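Local coordinates for intimin adherence protein (Escherichia coli O157:H7, PDB 3NCX) that mediates bacterial adhesion, probably by binding the translocated receptor Tir through its C-terminal C-type-lectin-like domain, at residues A[26-29]-A[30-34]; A[174-177]-A[178-182]. The protein carries 1 engineered substitution. All blocks are in the same frame, centred on the assembly; numbering follows the deposited sequence.

Contact 1: A[26-29]-A[30-34]; sequences GELP and NIWLQ
W32 and P29 meet at the rim of the indole, where the ring nitrogen comes back to the chain three residues earlier. Followed outward from CB, the W32 side chain has CG anti to its own carbonyl carbon (chi1 -68°), which carries the ring toward residues 26-29. CD1 comes first, 3.3 Å from P29 O. NE1 follows and gives a hydrogen bond to P29 O at 3.1 Å; its N-H...O angle of 123° is far from straight, and the bond is weak even though the oxygen lies in the ring plane. Farther round, CZ2 is 4.0 Å from L28 CD2. This methyl sits obliquely to the indole, and the L28 and W32 side chains cross at about a right angle. On the P29 ring, CB lies 3.4 Å from I31 O, so the proline packs against backbone rather than against the indole.

The contact spans the loop that follows strand 24-26 and strand 32-33 itself, which runs parallel to strand 97-103. There W32 packs on M97 and, together with L28, on I91 of strand 86-91, while L28 and P29 touch W131 of helix 121-131.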
loop_
_atom_site.group_PDB
_atom_site.type_symbol
_atom_site.label_atom_id
_atom_site.label_comp_id
_atom_site.label_asym_id
_atom_site.label_seq_id
_atom_site.Cartn_x
_atom_site.Cartn_y
_atom_site.Cartn_z
ATOM N N GLY A 26 4.414 2.683 -13.392
ATOM C CA GLY A 26 4.042 1.393 -13.936
ATOM C C GLY A 26 2.706 0.950 -13.375
ATOM O O GLY A 26 2.065 1.688 -12.627
ATOM N N GLU A 27 2.286 -0.258 -13.732
ATOM C CA GLU A 27 1.015 -0.793 -13.265
ATOM C C GLU A 27 1.006 -0.959 -11.748
ATOM O O GLU A 27 2.054 -1.135 -11.126
ATOM C CB GLU A 27 0.721 -2.130 -13.945
ATOM C CG GLU A 27 0.671 -2.047 -15.461
ATOM C CD GLU A 27 0.585 -3.412 -16.113
ATOM O OE1 GLU A 27 0.585 -4.422 -15.376
ATOM O OE2 GLU A 27 0.521 -3.475 -17.359
ATOM N N LEU A 28 -0.185 -0.896 -11.161
ATOM C CA LEU A 28 -0.345 -1.066 -9.722
ATOM C C LEU A 28 0.256 -2.395 -9.273
ATOM O O LEU A 28 0.022 -3.429 -9.901
ATOM C CB LEU A 28 -1.826 -1.007 -9.338
ATOM C CG LEU A 28 -2.154 -1.107 -7.847
ATOM C CD1 LEU A 28 -1.702 0.148 -7.118
ATOM C CD2 LEU A 28 -3.644 -1.335 -7.641
ATOM N N PRO A 29 1.043 -2.369 -8.189
ATOM C CA PRO A 29 1.668 -3.584 -7.662
ATOM C C PRO A 29 0.629 -4.633 -7.280
ATOM O O PRO A 29 -0.436 -4.287 -6.767
ATOM C CB PRO A 29 2.395 -3.088 -6.410
ATOM C CG PRO A 29 2.640 -1.642 -6.664
ATOM C CD PRO A 29 1.447 -1.169 -7.435
ATOM N N ASN A 30 0.937 -5.899 -7.539
ATOM C CA ASN A 30 0.060 -6.995 -7.151
ATOM C C ASN A 30 -0.043 -7.109 -5.635
ATOM O O ASN A 30 -1.121 -7.332 -5.092
ATOM C CB ASN A 30 0.558 -8.313 -7.743
ATOM C CG ASN A 30 -0.171 -9.516 -7.180
ATOM O OD1 ASN A 30 -1.307 -9.409 -6.716
ATOM N ND2 ASN A 30 0.484 -10.673 -7.214
ATOM N N ILE A 31 1.088 -6.959 -4.956
ATOM C CA ILE A 31 1.105 -6.982 -3.497
ATOM C C ILE A 31 0.938 -5.569 -2.946
ATOM O O ILE A 31 1.494 -4.611 -3.482
ATOM C CB ILE A 31 2.392 -7.626 -2.947
ATOM C CG1 ILE A 31 3.630 -6.917 -3.500
ATOM C CG2 ILE A 31 2.432 -9.104 -3.296
ATOM C CD1 ILE A 31 4.940 -7.487 -2.994
ATOM N N TRP A 32 0.160 -5.443 -1.876
ATOM C CA TRP A 32 -0.196 -4.129 -1.361
ATOM C C TRP A 32 0.409 -3.802 -0.003
ATOM O O TRP A 32 0.593 -4.675 0.844
ATOM C CB TRP A 32 -1.717 -3.984 -1.274
ATOM C CG TRP A 32 -2.410 -3.935 -2.600
ATOM C CD1 TRP A 32 -1.838 -4.052 -3.835
ATOM C CD2 TRP A 32 -3.812 -3.752 -2.822
ATOM N NE1 TRP A 32 -2.800 -3.955 -4.812
ATOM C CE2 TRP A 32 -4.021 -3.771 -4.215
ATOM C CE3 TRP A 32 -4.912 -3.575 -1.977
ATOM C CZ2 TRP A 32 -5.283 -3.621 -4.781
ATOM C CZ3 TRP A 32 -6.163 -3.427 -2.539
ATOM C CH2 TRP A 32 -6.340 -3.451 -3.928
ATOM N N LEU A 33 0.725 -2.525 0.182
ATOM C CA LEU A 33 0.958 -1.966 1.500
ATOM C C LEU A 33 -0.291 -1.186 1.871
ATOM O O LEU A 33 -0.678 -0.261 1.155
ATOM C CB LEU A 33 2.155 -1.019 1.482
ATOM C CG LEU A 33 2.221 -0.080 2.689
ATOM C CD1 LEU A 33 2.388 -0.875 3.974
ATOM C CD2 LEU A 33 3.337 0.938 2.528
ATOM N N GLN A 34 -0.936 -1.555 2.973
ATOM C CA GLN A 34 -2.137 -0.840 3.385
ATOM C C GLN A 34 -1.821 0.641 3.549
ATOM O O GLN A 34 -0.851 1.006 4.213
ATOM C CB GLN A 34 -2.711 -1.404 4.684
ATOM C CG GLN A 34 -4.050 -0.787 5.064
ATOM C CD GLN A 34 -4.607 -1.339 6.361
ATOM O OE1 GLN A 34 -5.816 -1.529 6.500
ATOM N NE2 GLN A 34 -3.726 -1.592 7.323
#

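Contact 2: A[174-177]-A[178-182]; sequences PGVN and VNTPN
A backbone carbonyl oxygen, N177 O, is gripped by the side-chain hydroxyl of T180, three residues further on. T180 OG1 donates to N177 O across 2.6 Å. The C=O...OG1 angle is 129° and the hydroxyl is tilted 23° from the carbonyl plane, so it meets the oxygen from the side of the C=O, moderately out of that plane. What brings the hydroxyl there is the T180 rotamer, with OG1 anti to the carbonyl carbon (chi1 -62°), on a CA-CB bond that points toward residues 174-177. The N179 amide, although 3.1 Å from N177 O, is badly angled and makes no hydrogen bond to it.

V176 supplies the apolar side of the contact. Its CG1, placed beside its own carbonyl carbon, is the branch that reaches the threonine, 3.4 Å from T180 OG1 and 3.8 Å from T180 CB, and the two side chains cross nearly at right angles. A water adds a polar link: it accepts from N177 N at 3.2 Å and makes weak bonds to N177 OD1 and T180 OG1, joining the asparagine to the same hydroxyl.

Within residues 178-182, T180 N bonds weakly to V178 O, and N179 is the centre of the resulting inverse gamma turn. V176 pairs through its backbone with S162 of strand 161-166; V178 bonds by its backbone to Y106 and G160. The geometry is that of an inverse gamma turn, with a threonine hydroxyl bonded back to the carbonyl three residues earlier, leading out of the weakly bonded end of strand 172-177, past the corner at G175, in the C-type-lectin-like domain of intimin.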
loop_
_atom_site.group_PDB
_atom_site.type_symbol
_atom_site.label_atom_id
_atom_site.label_comp_id
_atom_site.label_asym_id
_atom_site.label_seq_id
_atom_site.Cartn_x
_atom_site.Cartn_y
_atom_site.Cartn_z
ATOM N N PRO A 174 18.386 -10.630 12.827
ATOM C CA PRO A 174 18.138 -11.963 13.383
ATOM C C PRO A 174 18.353 -11.998 14.892
ATOM O O PRO A 174 18.872 -11.038 15.460
ATOM C CB PRO A 174 19.205 -12.812 12.697
ATOM C CG PRO A 174 20.353 -11.873 12.545
ATOM C CD PRO A 174 19.745 -10.517 12.268
ATOM N N GLY A 175 17.951 -13.095 15.525
ATOM C CA GLY A 175 18.212 -13.311 16.939
ATOM C C GLY A 175 17.614 -12.281 17.879
ATOM O O GLY A 175 18.148 -12.032 18.960
ATOM N N VAL A 176 16.500 -11.682 17.473
ATOM C CA VAL A 176 15.800 -10.728 18.321
ATOM C C VAL A 176 14.915 -11.465 19.318
ATOM O O VAL A 176 14.025 -12.218 18.925
ATOM C CB VAL A 176 14.926 -9.771 17.492
ATOM C CG1 VAL A 176 14.132 -8.852 18.409
ATOM C CG2 VAL A 176 15.783 -8.969 16.526
ATOM N N ASN A 177 15.162 -11.254 20.607
ATOM C CA ASN A 177 14.356 -11.894 21.640
ATOM C C ASN A 177 12.877 -11.567 21.468
ATOM O O ASN A 177 12.517 -10.432 21.161
ATOM C CB ASN A 177 14.835 -11.495 23.036
ATOM C CG ASN A 177 16.244 -11.968 23.324
ATOM O OD1 ASN A 177 17.014 -11.288 24.002
ATOM N ND2 ASN A 177 16.594 -13.137 22.803
ATOM N N VAL A 178 12.024 -12.568 21.660
ATOM C CA VAL A 178 10.591 -12.400 21.441
ATOM C C VAL A 178 10.020 -11.232 22.241
ATOM O O VAL A 178 9.157 -10.500 21.755
ATOM C CB VAL A 178 9.805 -13.690 21.761
ATOM C CG1 VAL A 178 10.138 -14.780 20.751
ATOM C CG2 VAL A 178 10.093 -14.158 23.180
ATOM N N ASN A 179 10.509 -11.056 23.464
ATOM C CA ASN A 179 10.026 -9.987 24.330
ATOM C C ASN A 179 10.813 -8.693 24.165
ATOM O O ASN A 179 11.241 -8.086 25.147
ATOM C CB ASN A 179 10.037 -10.431 25.793
ATOM C CG ASN A 179 9.056 -11.550 26.066
ATOM O OD1 ASN A 179 8.025 -11.664 25.400
ATOM N ND2 ASN A 179 9.370 -12.385 27.048
ATOM N N THR A 180 10.996 -8.279 22.916
ATOM C CA THR A 180 11.669 -7.025 22.612
ATOM C C THR A 180 10.643 -5.944 22.296
ATOM O O THR A 180 9.718 -6.172 21.520
ATOM C CB THR A 180 12.629 -7.175 21.415
ATOM O OG1 THR A 180 13.651 -8.127 21.734
ATOM C CG2 THR A 180 13.275 -5.842 21.075
ATOM N N PRO A 181 10.801 -4.761 22.907
ATOM C CA PRO A 181 9.909 -3.630 22.640
ATOM C C PRO A 181 10.221 -2.969 21.300
ATOM O O PRO A 181 11.204 -3.331 20.654
ATOM C CB PRO A 181 10.225 -2.666 23.784
ATOM C CG PRO A 181 11.647 -2.956 24.118
ATOM C CD PRO A 181 11.806 -4.440 23.937
ATOM N N ASN A 182 9.387 -2.017 20.894
ATOM C CA ASN A 182 9.605 -1.255 19.667
ATOM C C ASN A 182 9.484 -2.081 18.388
ATOM O O ASN A 182 10.067 -1.734 17.363
ATOM C CB ASN A 182 10.962 -0.546 19.707
ATOM C CG ASN A 182 11.092 0.399 20.886
ATOM O OD1 ASN A 182 11.913 0.188 21.779
ATOM N ND2 ASN A 182 10.281 1.452 20.894
HETATM O O HOH W 1 16.986 -8.829 21.683
#

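Contact 1 and contact 2 are separate local contacts, in series along the chain, with centres 29 Å apart and nearest atoms about 15 Å apart, so neither touches the other. Both use a carbonyl and a side chain three residues later: a weak indole N-H bond in residues 26-34, a hydroxyl bond in 174-182. The centre of contact 1 is about 6 Å from the centre of the chain, that of contact 2 about 26 Å. They are related through one mixed sheet: strands 32-33 and 184-188, the latter following the loop of contact 2, flank strand 97-103, parallel and antiparallel to it respectively.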